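Side-chain contacts in mandelate racemase/muconate lactonizing enzyme family protein (Bradyrhizobium sp. ORS 278, PDB 3TOY), which belongs to the mandelate racemase/muconate lactonizing enzyme family of the enolase superfamily, pairing an alpha+beta N-terminal capping domain with a barrel domain: residues A[133-138]-A[300-305]; A[59-64]-A[69-74]; A[108-113]-A[125-130]. One frame throughout, in Å; residues are numbered along the deposited sequence.

Contact 1 (A[133-138]-A[300-305]); sequences AFWDAL and GITGWL. With P4C (O-acetaldehydyl-hexaethylene glycol), chain H.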
loop_
_atom_site.group_PDB
_atom_site.type_symbol
_atom_site.label_atom_id
_atom_site.label_comp_id
_atom_site.label_asym_id
_atom_site.label_seq_id
_atom_site.Cartn_x
_atom_site.Cartn_y
_atom_site.Cartn_z
ATOM N N ALA A 133 25.485 12.461 32.373
ATOM C CA ALA A 133 26.560 12.931 33.246
ATOM C C ALA A 133 27.711 13.520 32.427
ATOM O O ALA A 133 28.315 14.514 32.841
ATOM C CB ALA A 133 27.032 11.816 34.159
ATOM N N PHE A 134 28.006 12.959 31.247
ATOM C CA PHE A 134 29.059 13.560 30.411
ATOM C C PHE A 134 28.705 14.981 29.976
ATOM O O PHE A 134 29.541 15.887 29.992
ATOM C CB PHE A 134 29.378 12.774 29.131
ATOM C CG PHE A 134 29.725 11.327 29.335
ATOM C CD1 PHE A 134 30.453 10.892 30.440
ATOM C CD2 PHE A 134 29.357 10.394 28.367
ATOM C CE1 PHE A 134 30.770 9.548 30.590
ATOM C CE2 PHE A 134 29.661 9.059 28.515
ATOM C CZ PHE A 134 30.376 8.630 29.623
ATOM N N TRP A 135 27.475 15.175 29.513
ATOM C CA TRP A 135 27.075 16.498 29.071
ATOM C C TRP A 135 27.045 17.456 30.261
ATOM O O TRP A 135 27.360 18.648 30.135
ATOM C CB TRP A 135 25.684 16.442 28.398
ATOM C CG TRP A 135 25.746 16.028 26.944
ATOM C CD1 TRP A 135 25.478 14.791 26.423
ATOM C CD2 TRP A 135 26.086 16.866 25.829
ATOM N NE1 TRP A 135 25.638 14.812 25.048
ATOM C CE2 TRP A 135 26.003 16.075 24.664
ATOM C CE3 TRP A 135 26.458 18.209 25.704
ATOM C CZ2 TRP A 135 26.297 16.578 23.398
ATOM C CZ3 TRP A 135 26.762 18.699 24.446
ATOM C CH2 TRP A 135 26.662 17.893 23.309
ATOM N N ASP A 136 26.619 16.945 31.404
ATOM C CA ASP A 136 26.567 17.768 32.607
ATOM C C ASP A 136 27.968 18.302 32.895
ATOM O O ASP A 136 28.146 19.474 33.220
ATOM C CB ASP A 136 26.101 16.947 33.805
ATOM C CG ASP A 136 26.214 17.730 35.099
ATOM O OD1 ASP A 136 25.461 18.699 35.266
ATOM O OD2 ASP A 136 27.079 17.390 35.931
ATOM N N ALA A 137 28.957 17.425 32.765
ATOM C CA ALA A 137 30.343 17.792 33.015
ATOM C C ALA A 137 30.810 18.837 32.019
ATOM O O ALA A 137 31.457 19.809 32.401
ATOM C CB ALA A 137 31.249 16.566 33.001
ATOM N N LEU A 138 30.477 18.657 30.743
ATOM C CA LEU A 138 30.851 19.641 29.737
ATOM C C LEU A 138 30.267 21.009 30.094
ATOM O O LEU A 138 30.922 22.048 29.937
ATOM C CB LEU A 138 30.380 19.210 28.344
ATOM C CG LEU A 138 31.161 18.122 27.606
ATOM C CD1 LEU A 138 30.476 17.846 26.256
ATOM C CD2 LEU A 138 32.632 18.485 27.406
ATOM N N GLY A 300 20.123 9.144 26.534
ATOM C CA GLY A 300 20.527 10.396 27.175
ATOM C C GLY A 300 20.294 11.595 26.283
ATOM O O GLY A 300 19.434 11.572 25.399
ATOM N N ILE A 301 21.057 12.655 26.528
ATOM C CA ILE A 301 21.001 13.863 25.733
ATOM C C ILE A 301 21.319 13.564 24.269
ATOM O O ILE A 301 20.637 14.069 23.358
ATOM C CB ILE A 301 22.016 14.908 26.257
ATOM C CG1 ILE A 301 21.752 15.230 27.747
ATOM C CG2 ILE A 301 22.006 16.145 25.408
ATOM C CD1 ILE A 301 20.356 15.560 28.067
ATOM N N THR A 302 22.363 12.762 24.042
ATOM C CA THR A 302 22.852 12.499 22.711
ATOM C C THR A 302 21.743 11.797 21.868
ATOM O O THR A 302 21.470 12.200 20.726
ATOM C CB THR A 302 24.139 11.641 22.761
ATOM O OG1 THR A 302 25.171 12.400 23.436
ATOM C CG2 THR A 302 24.633 11.310 21.341
ATOM N N GLY A 303 21.136 10.776 22.460
ATOM C CA GLY A 303 20.023 10.026 21.823
ATOM C C GLY A 303 18.784 10.917 21.631
ATOM O O GLY A 303 18.128 10.881 20.564
ATOM N N TRP A 304 18.462 11.728 22.636
ATOM C CA TRP A 304 17.320 12.662 22.549
ATOM C C TRP A 304 17.408 13.554 21.327
ATOM O O TRP A 304 16.404 13.740 20.599
ATOM C CB TRP A 304 17.234 13.541 23.808
ATOM C CG TRP A 304 16.136 14.546 23.769
ATOM C CD1 TRP A 304 16.105 15.677 23.044
ATOM C CD2 TRP A 304 14.895 14.485 24.480
ATOM N NE1 TRP A 304 14.921 16.343 23.246
ATOM C CE2 TRP A 304 14.156 15.623 24.120
ATOM C CE3 TRP A 304 14.330 13.564 25.364
ATOM C CZ2 TRP A 304 12.891 15.884 24.623
ATOM C CZ3 TRP A 304 13.071 13.817 25.858
ATOM C CH2 TRP A 304 12.371 14.977 25.501
ATOM N N LEU A 305 18.592 14.134 21.095
ATOM C CA LEU A 305 18.763 15.059 19.972
ATOM C C LEU A 305 18.518 14.388 18.606
ATOM O O LEU A 305 17.967 15.012 17.681
ATOM C CB LEU A 305 20.147 15.732 20.014
ATOM C CG LEU A 305 20.368 16.645 21.228
ATOM C CD1 LEU A 305 21.851 17.036 21.314
ATOM C CD2 LEU A 305 19.475 17.896 21.227
HETATM O O1 P4C H . 18.241 17.916 16.097
HETATM C C2 P4C H . 18.242 18.264 17.490
HETATM C C3 P4C H . 18.543 19.748 17.687
HETATM O O4 P4C H . 19.954 19.963 17.800
HETATM C C5 P4C H . 20.268 21.027 18.716
HETATM C C6 P4C H . 21.759 21.357 18.719
HETATM O O7 P4C H . 22.492 20.353 19.420
HETATM C C8 P4C H . 23.893 20.296 19.129
HETATM C C9 P4C H . 24.430 18.965 19.656
HETATM O O10 P4C H . 24.769 18.106 18.561
HETATM C C11 P4C H . 24.828 16.725 18.916
HETATM C C12 P4C H . 24.920 15.884 17.645
HETATM O O13 P4C H . 23.648 15.794 16.990
HETATM C C14 P4C H . 23.646 14.779 15.979
HETATM C C15 P4C H . 22.375 14.888 15.141
HETATM O O16 P4C H . 21.324 14.130 15.747
#

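Contact 2 (A[59-64]-A[69-74]); sequences LIDVTT and TGHSYL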
loop_
_atom_site.group_PDB
_atom_site.type_symbol
_atom_site.label_atom_id
_atom_site.label_comp_id
_atom_site.label_asym_id
_atom_site.label_seq_id
_atom_site.Cartn_x
_atom_site.Cartn_y
_atom_site.Cartn_z
ATOM N N LEU A 59 22.368 7.522 41.564
ATOM C CA LEU A 59 23.036 8.806 41.393
ATOM C C LEU A 59 24.416 8.553 40.836
ATOM O O LEU A 59 25.182 7.754 41.389
ATOM C CB LEU A 59 23.132 9.542 42.744
ATOM C CG LEU A 59 21.849 9.552 43.576
ATOM C CD1 LEU A 59 22.050 10.307 44.912
ATOM C CD2 LEU A 59 20.682 10.174 42.769
ATOM N N ILE A 60 24.734 9.220 39.734
ATOM C CA ILE A 60 25.901 8.891 38.937
ATOM C C ILE A 60 26.853 10.057 38.984
ATOM O O ILE A 60 26.455 11.208 38.787
ATOM C CB ILE A 60 25.490 8.602 37.445
ATOM C CG1 ILE A 60 24.552 7.389 37.380
ATOM C CG2 ILE A 60 26.699 8.467 36.546
ATOM C CD1 ILE A 60 24.057 7.003 35.939
ATOM N N ASP A 61 28.123 9.753 39.260
ATOM C CA ASP A 61 29.176 10.762 39.273
ATOM C C ASP A 61 30.285 10.357 38.330
ATOM O O ASP A 61 30.835 9.267 38.429
ATOM C CB ASP A 61 29.756 10.930 40.682
ATOM C CG ASP A 61 28.714 11.355 41.680
ATOM O OD1 ASP A 61 28.020 12.352 41.430
ATOM O OD2 ASP A 61 28.577 10.690 42.725
ATOM N N VAL A 62 30.630 11.248 37.425
ATOM C CA VAL A 62 31.709 10.975 36.503
ATOM C C VAL A 62 32.825 11.979 36.763
ATOM O O VAL A 62 32.715 13.148 36.411
ATOM C CB VAL A 62 31.249 11.074 35.022
ATOM C CG1 VAL A 62 32.450 10.908 34.076
ATOM C CG2 VAL A 62 30.159 10.028 34.720
ATOM N N THR A 63 33.913 11.516 37.377
ATOM C CA THR A 63 34.999 12.420 37.731
ATOM C C THR A 63 35.884 12.609 36.518
ATOM O O THR A 63 36.100 11.669 35.750
ATOM C CB THR A 63 35.853 11.863 38.908
ATOM O OG1 THR A 63 36.449 10.623 38.515
ATOM C CG2 THR A 63 34.997 11.631 40.141
ATOM N N THR A 64 36.400 13.822 36.362
ATOM C CA THR A 64 37.295 14.159 35.268
ATOM C C THR A 64 38.620 14.671 35.830
ATOM O O THR A 64 38.768 14.823 37.043
ATOM C CB THR A 64 36.705 15.270 34.393
ATOM O OG1 THR A 64 36.800 16.535 35.067
ATOM C CG2 THR A 64 35.226 14.964 34.093
ATOM N N THR A 69 33.158 17.146 38.341
ATOM C CA THR A 69 32.491 15.857 38.352
ATOM C C THR A 69 31.079 15.988 37.769
ATOM O O THR A 69 30.241 16.723 38.304
ATOM C CB THR A 69 32.455 15.254 39.766
ATOM O OG1 THR A 69 33.802 15.012 40.197
ATOM C CG2 THR A 69 31.696 13.930 39.787
ATOM N N GLY A 70 30.837 15.281 36.661
ATOM C CA GLY A 70 29.509 15.270 36.028
ATOM C C GLY A 70 28.539 14.439 36.842
ATOM O O GLY A 70 28.906 13.401 37.396
ATOM N N HIS A 71 27.290 14.883 36.911
ATOM C CA HIS A 71 26.284 14.183 37.664
ATOM C C HIS A 71 25.069 13.893 36.771
ATOM O O HIS A 71 24.763 14.668 35.871
ATOM C CB HIS A 71 25.773 15.046 38.819
ATOM C CG HIS A 71 26.851 15.588 39.710
ATOM N ND1 HIS A 71 27.525 14.806 40.626
ATOM C CD2 HIS A 71 27.351 16.839 39.841
ATOM C CE1 HIS A 71 28.400 15.552 41.276
ATOM N NE2 HIS A 71 28.314 16.789 40.821
ATOM N N SER A 72 24.368 12.812 37.081
ATOM C CA SER A 72 23.050 12.546 36.512
ATOM C C SER A 72 22.389 11.551 37.436
ATOM O O SER A 72 23.049 10.992 38.314
ATOM C CB SER A 72 23.208 11.946 35.110
ATOM O OG SER A 72 23.680 10.615 35.208
ATOM N N TYR A 73 21.088 11.335 37.290
ATOM C CA TYR A 73 20.458 10.235 38.024
ATOM C C TYR A 73 19.471 9.451 37.148
ATOM O O TYR A 73 18.960 9.962 36.117
ATOM C CB TYR A 73 19.735 10.731 39.300
ATOM C CG TYR A 73 18.434 11.464 39.021
ATOM C CD1 TYR A 73 17.218 10.774 38.964
ATOM C CD2 TYR A 73 18.423 12.834 38.800
ATOM C CE1 TYR A 73 16.019 11.442 38.683
ATOM C CE2 TYR A 73 17.245 13.507 38.526
ATOM C CZ TYR A 73 16.051 12.801 38.459
ATOM O OH TYR A 73 14.891 13.472 38.195
ATOM N N LEU A 74 19.231 8.218 37.568
ATOM C CA LEU A 74 18.241 7.329 36.983
ATOM C C LEU A 74 17.139 7.062 37.991
ATOM O O LEU A 74 17.425 6.848 39.180
ATOM C CB LEU A 74 18.898 6.003 36.631
ATOM C CG LEU A 74 20.089 6.073 35.683
ATOM C CD1 LEU A 74 20.703 4.683 35.552
ATOM C CD2 LEU A 74 19.681 6.616 34.318
#

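Contact 3 (A[108-113]-A[125-130]); sequences KAMDAK and MAVSGL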
loop_
_atom_site.group_PDB
_atom_site.type_symbol
_atom_site.label_atom_id
_atom_site.label_comp_id
_atom_site.label_asym_id
_atom_site.label_seq_id
_atom_site.Cartn_x
_atom_site.Cartn_y
_atom_site.Cartn_z
ATOM N N LYS A 108 29.151 6.163 20.739
ATOM C CA LYS A 108 29.482 5.210 19.688
ATOM C C LYS A 108 30.270 4.014 20.245
ATOM O O LYS A 108 30.054 2.872 19.837
ATOM C CB LYS A 108 30.249 5.923 18.567
ATOM C CG LYS A 108 30.646 5.052 17.400
ATOM C CD LYS A 108 31.668 5.772 16.520
ATOM C CE LYS A 108 31.006 6.648 15.465
ATOM N NZ LYS A 108 30.746 5.871 14.214
ATOM N N ALA A 109 31.166 4.273 21.196
ATOM C CA ALA A 109 31.947 3.216 21.825
ATOM C C ALA A 109 31.082 2.286 22.673
ATOM O O ALA A 109 31.289 1.072 22.673
ATOM C CB ALA A 109 33.098 3.814 22.686
ATOM N N MET A 110 30.137 2.853 23.414
ATOM C CA MET A 110 29.214 2.044 24.222
ATOM C C MET A 110 28.303 1.237 23.305
ATOM O O MET A 110 27.938 0.106 23.621
ATOM C CB MET A 110 28.409 2.929 25.182
ATOM C CG MET A 110 29.211 3.334 26.435
ATOM S SD MET A 110 28.344 4.403 27.618
ATOM C CE MET A 110 27.925 5.907 26.679
ATOM N N ASP A 111 27.946 1.813 22.158
ATOM C CA ASP A 111 27.132 1.069 21.192
ATOM C C ASP A 111 27.864 -0.200 20.757
ATOM O O ASP A 111 27.315 -1.296 20.804
ATOM C CB ASP A 111 26.802 1.919 19.973
ATOM C CG ASP A 111 25.681 1.319 19.134
ATOM O OD1 ASP A 111 25.214 0.219 19.462
ATOM O OD2 ASP A 111 25.248 1.964 18.169
ATOM N N ALA A 112 29.104 -0.047 20.313
ATOM C CA ALA A 112 29.882 -1.193 19.833
ATOM C C ALA A 112 30.102 -2.208 20.948
ATOM O O ALA A 112 30.095 -3.415 20.724
ATOM C CB ALA A 112 31.208 -0.737 19.278
ATOM N N LYS A 113 30.299 -1.712 22.155
ATOM C CA LYS A 113 30.609 -2.574 23.289
ATOM C C LYS A 113 29.463 -3.535 23.614
ATOM O O LYS A 113 29.691 -4.684 23.968
ATOM C CB LYS A 113 30.955 -1.705 24.511
ATOM C CG LYS A 113 31.105 -2.457 25.827
ATOM C CD LYS A 113 31.803 -1.549 26.854
ATOM C CE LYS A 113 31.714 -2.112 28.274
ATOM N NZ LYS A 113 32.436 -3.412 28.407
ATOM N N MET A 125 19.873 1.905 30.331
ATOM C CA MET A 125 19.683 2.950 31.343
ATOM C C MET A 125 21.023 3.428 31.894
ATOM O O MET A 125 21.230 4.633 32.095
ATOM C CB MET A 125 18.813 2.446 32.474
ATOM C CG MET A 125 17.400 2.020 32.030
ATOM S SD MET A 125 16.488 1.134 33.281
ATOM C CE MET A 125 15.894 2.468 34.310
ATOM N N ALA A 126 21.923 2.471 32.136
ATOM C CA ALA A 126 23.318 2.784 32.509
ATOM C C ALA A 126 23.974 3.677 31.481
ATOM O O ALA A 126 24.525 4.717 31.813
ATOM C CB ALA A 126 24.113 1.509 32.661
ATOM N N VAL A 127 23.927 3.245 30.220
ATOM C CA VAL A 127 24.479 4.000 29.098
ATOM C C VAL A 127 23.912 5.425 28.998
ATOM O O VAL A 127 24.658 6.398 28.806
ATOM C CB VAL A 127 24.254 3.220 27.764
ATOM C CG1 VAL A 127 24.555 4.102 26.558
ATOM C CG2 VAL A 127 25.124 1.965 27.749
ATOM N N SER A 128 22.598 5.547 29.143
ATOM C CA SER A 128 21.961 6.859 28.993
ATOM C C SER A 128 22.322 7.714 30.202
ATOM O O SER A 128 22.490 8.914 30.078
ATOM C CB SER A 128 20.445 6.718 28.900
ATOM O OG SER A 128 20.101 5.887 27.773
ATOM N N GLY A 129 22.432 7.069 31.364
ATOM C CA GLY A 129 22.783 7.789 32.596
ATOM C C GLY A 129 24.174 8.386 32.461
ATOM O O GLY A 129 24.390 9.535 32.844
ATOM N N LEU A 130 25.103 7.606 31.915
ATOM C CA LEU A 130 26.466 8.073 31.666
ATOM C C LEU A 130 26.477 9.234 30.694
ATOM O O LEU A 130 27.133 10.253 30.915
ATOM C CB LEU A 130 27.375 6.932 31.168
ATOM C CG LEU A 130 27.724 5.892 32.243
ATOM C CD1 LEU A 130 28.247 4.583 31.695
ATOM C CD2 LEU A 130 28.721 6.504 33.267
#

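Contact 1 (A[133-138]-A[300-305])
The indole of W135 meets I301 over one face and T302 at its edge. I301 CB sits 3.5 Å from W135 CD1, and the CG2 branch stands over the five-membered ring, 3.8 Å from its centroid and 8° off the normal, a CH-pi contact. CG2 reaches this place because it is anti to the backbone N of I301, while CG1 takes the other branch (chi1 -57°) and its end leads away from the ring. On the opposite face lies L138 CD1, one helical turn on, so the indole is held between two aliphatic groups. At the edge, W135 NE1 donates to T302 OG1 at 2.9 Å, with the acceptor in the ring plane and an angle of 173° at the hydrogen; this nearly straight bond helps fix the rotation of the indole, together with the groups on its two faces. T302 OG1 is also hydrogen-bonded to D131, one turn before W135. The packing slackens at L305, which points toward 133-138 but stays 4.9 Å short of it; its methyls pack on O-acetaldehydyl-hexaethylene glycol, L305 CD1 lying 3.6 Å from C9, and L305 O takes a weak hydrogen bond from O1. Helix 122-142 of the N-terminal domain meets helix 300-314 of the barrel domain, with P103 of helix 103-113 against W135 and T302, V330 of helix 324-330 against I301, and G151 of a second subunit against W135.

Contact 2 (A[59-64]-A[69-74])
D61 and H71 face each other as a non-hydrogen-bonded pair of this antiparallel hairpin, and their side chains supply the bond that the backbone does not make there. H71 ND1 donates to D61 OD1 at 2.6 Å, in the imidazole plane and close to the C-O axis of the carboxylate, although the carboxylate plane stands 88° to the ring. Both side chains have CG beside the backbone N (chi1 -60° for D61, -53° for H71), which brings the two ends together on the face shared with L59, T63, T69 and Y73. OD1 also accepts from W372 NE1, so two donors grip one oxygen; the W372 ring meets that of H71 as well. D61 OD2 has a long, weak ion pair with R35.

Main-chain polar atoms are paired on either side of this couple. I60 N donates to S72 O at 2.8 Å and S72 N returns to I60 O at 3.1 Å; V62 N and G70 O, also 2.8 Å apart, and G70 N with V62 O form the second ring. I60 O additionally receives the CA-H of H71, at 3.2 Å from CA. H71 N, pointing out of the hairpin, is taken by D136 OD2, and T69 O by Q140 NE2. S72 OG packs 3.5 Å from I60 CB but has its polar partner in G129 O; T63 OG1 is hydrogen-bonded to T30 OG1 and G31 O, and Y73 OH to E325.

Apolar contact is lighter, with L59 CD2 on Y73 CB and I60 CD1 on L74 CG. Strand 50-64 pairs on its other edge with strand 29-47, the backbones of L59, D61 and T63 bonding to R35, to T33, and to T30 and G31; the face bearing V62 and S72 lies against A133 of helix 122-142.

Contact 3 (A[108-113]-A[125-130])
In the helical part of the N-terminal domain, M110 of helix 103-113 packs on V127 and L130 of helix 122-142. The M110 methyl CE approaches V127 CG1 to 3.8 Å, end to end, and M110 SD lies 3.9 Å from V127 CG1. SD also lies 4.0 Å from V127 CG2, which places it against both branches of the valine. The thioether gets there by running out extended through chi2 (179°) and then bending at chi3 (-60°), so that CE turns along the surface of helix 122-142 and comes 3.9 Å from V127 O. V127 presents both methyls because CG1 is anti to its backbone N and CG2 anti to its carbonyl carbon (chi1 168°).

In this enolase-superfamily architecture, helix 122-142 lies against the antiparallel sheet of the capping domain, and helix 103-113 packs on that helix. Within 108-113, M110 is the one residue that touches 125-130, with the CA atoms of M110 and V127 7.1 Å apart. L130, one turn after V127, gives the looser second contact: its CD1 stands 4.1 Å from M110 SD. The interaction is wholly apolar. Helix 82-95 also packs on helix 122-142, with V89 and I92 on A126 and I92 on L130. K113 is tied to E95 by a salt bridge, while A112 packs on F49 and M125 on L117, both of a third subunit.

How the contacts relate
Along the chain the order is contact 2, contact 3, contact 1, each closing before the next opens. Helix 122-142 unites them: it carries 125-130 and 133-138, while the hairpin of 59-64 and 69-74 packs on it. Contact 1 lies about 11 Å, centre to centre, from each of the others, and contacts 2 and 3 are about 14 Å apart. Apolar joins include A133 CB on V62 CG2, L74 CD2 on G129 CA, and F134 CE2 on M110 CE. Contacts 2 and 3 are internal to the N-terminal domain; contact 1 carries the same helix across to the barrel domain, so the sheet is linked through it to helix 300-314.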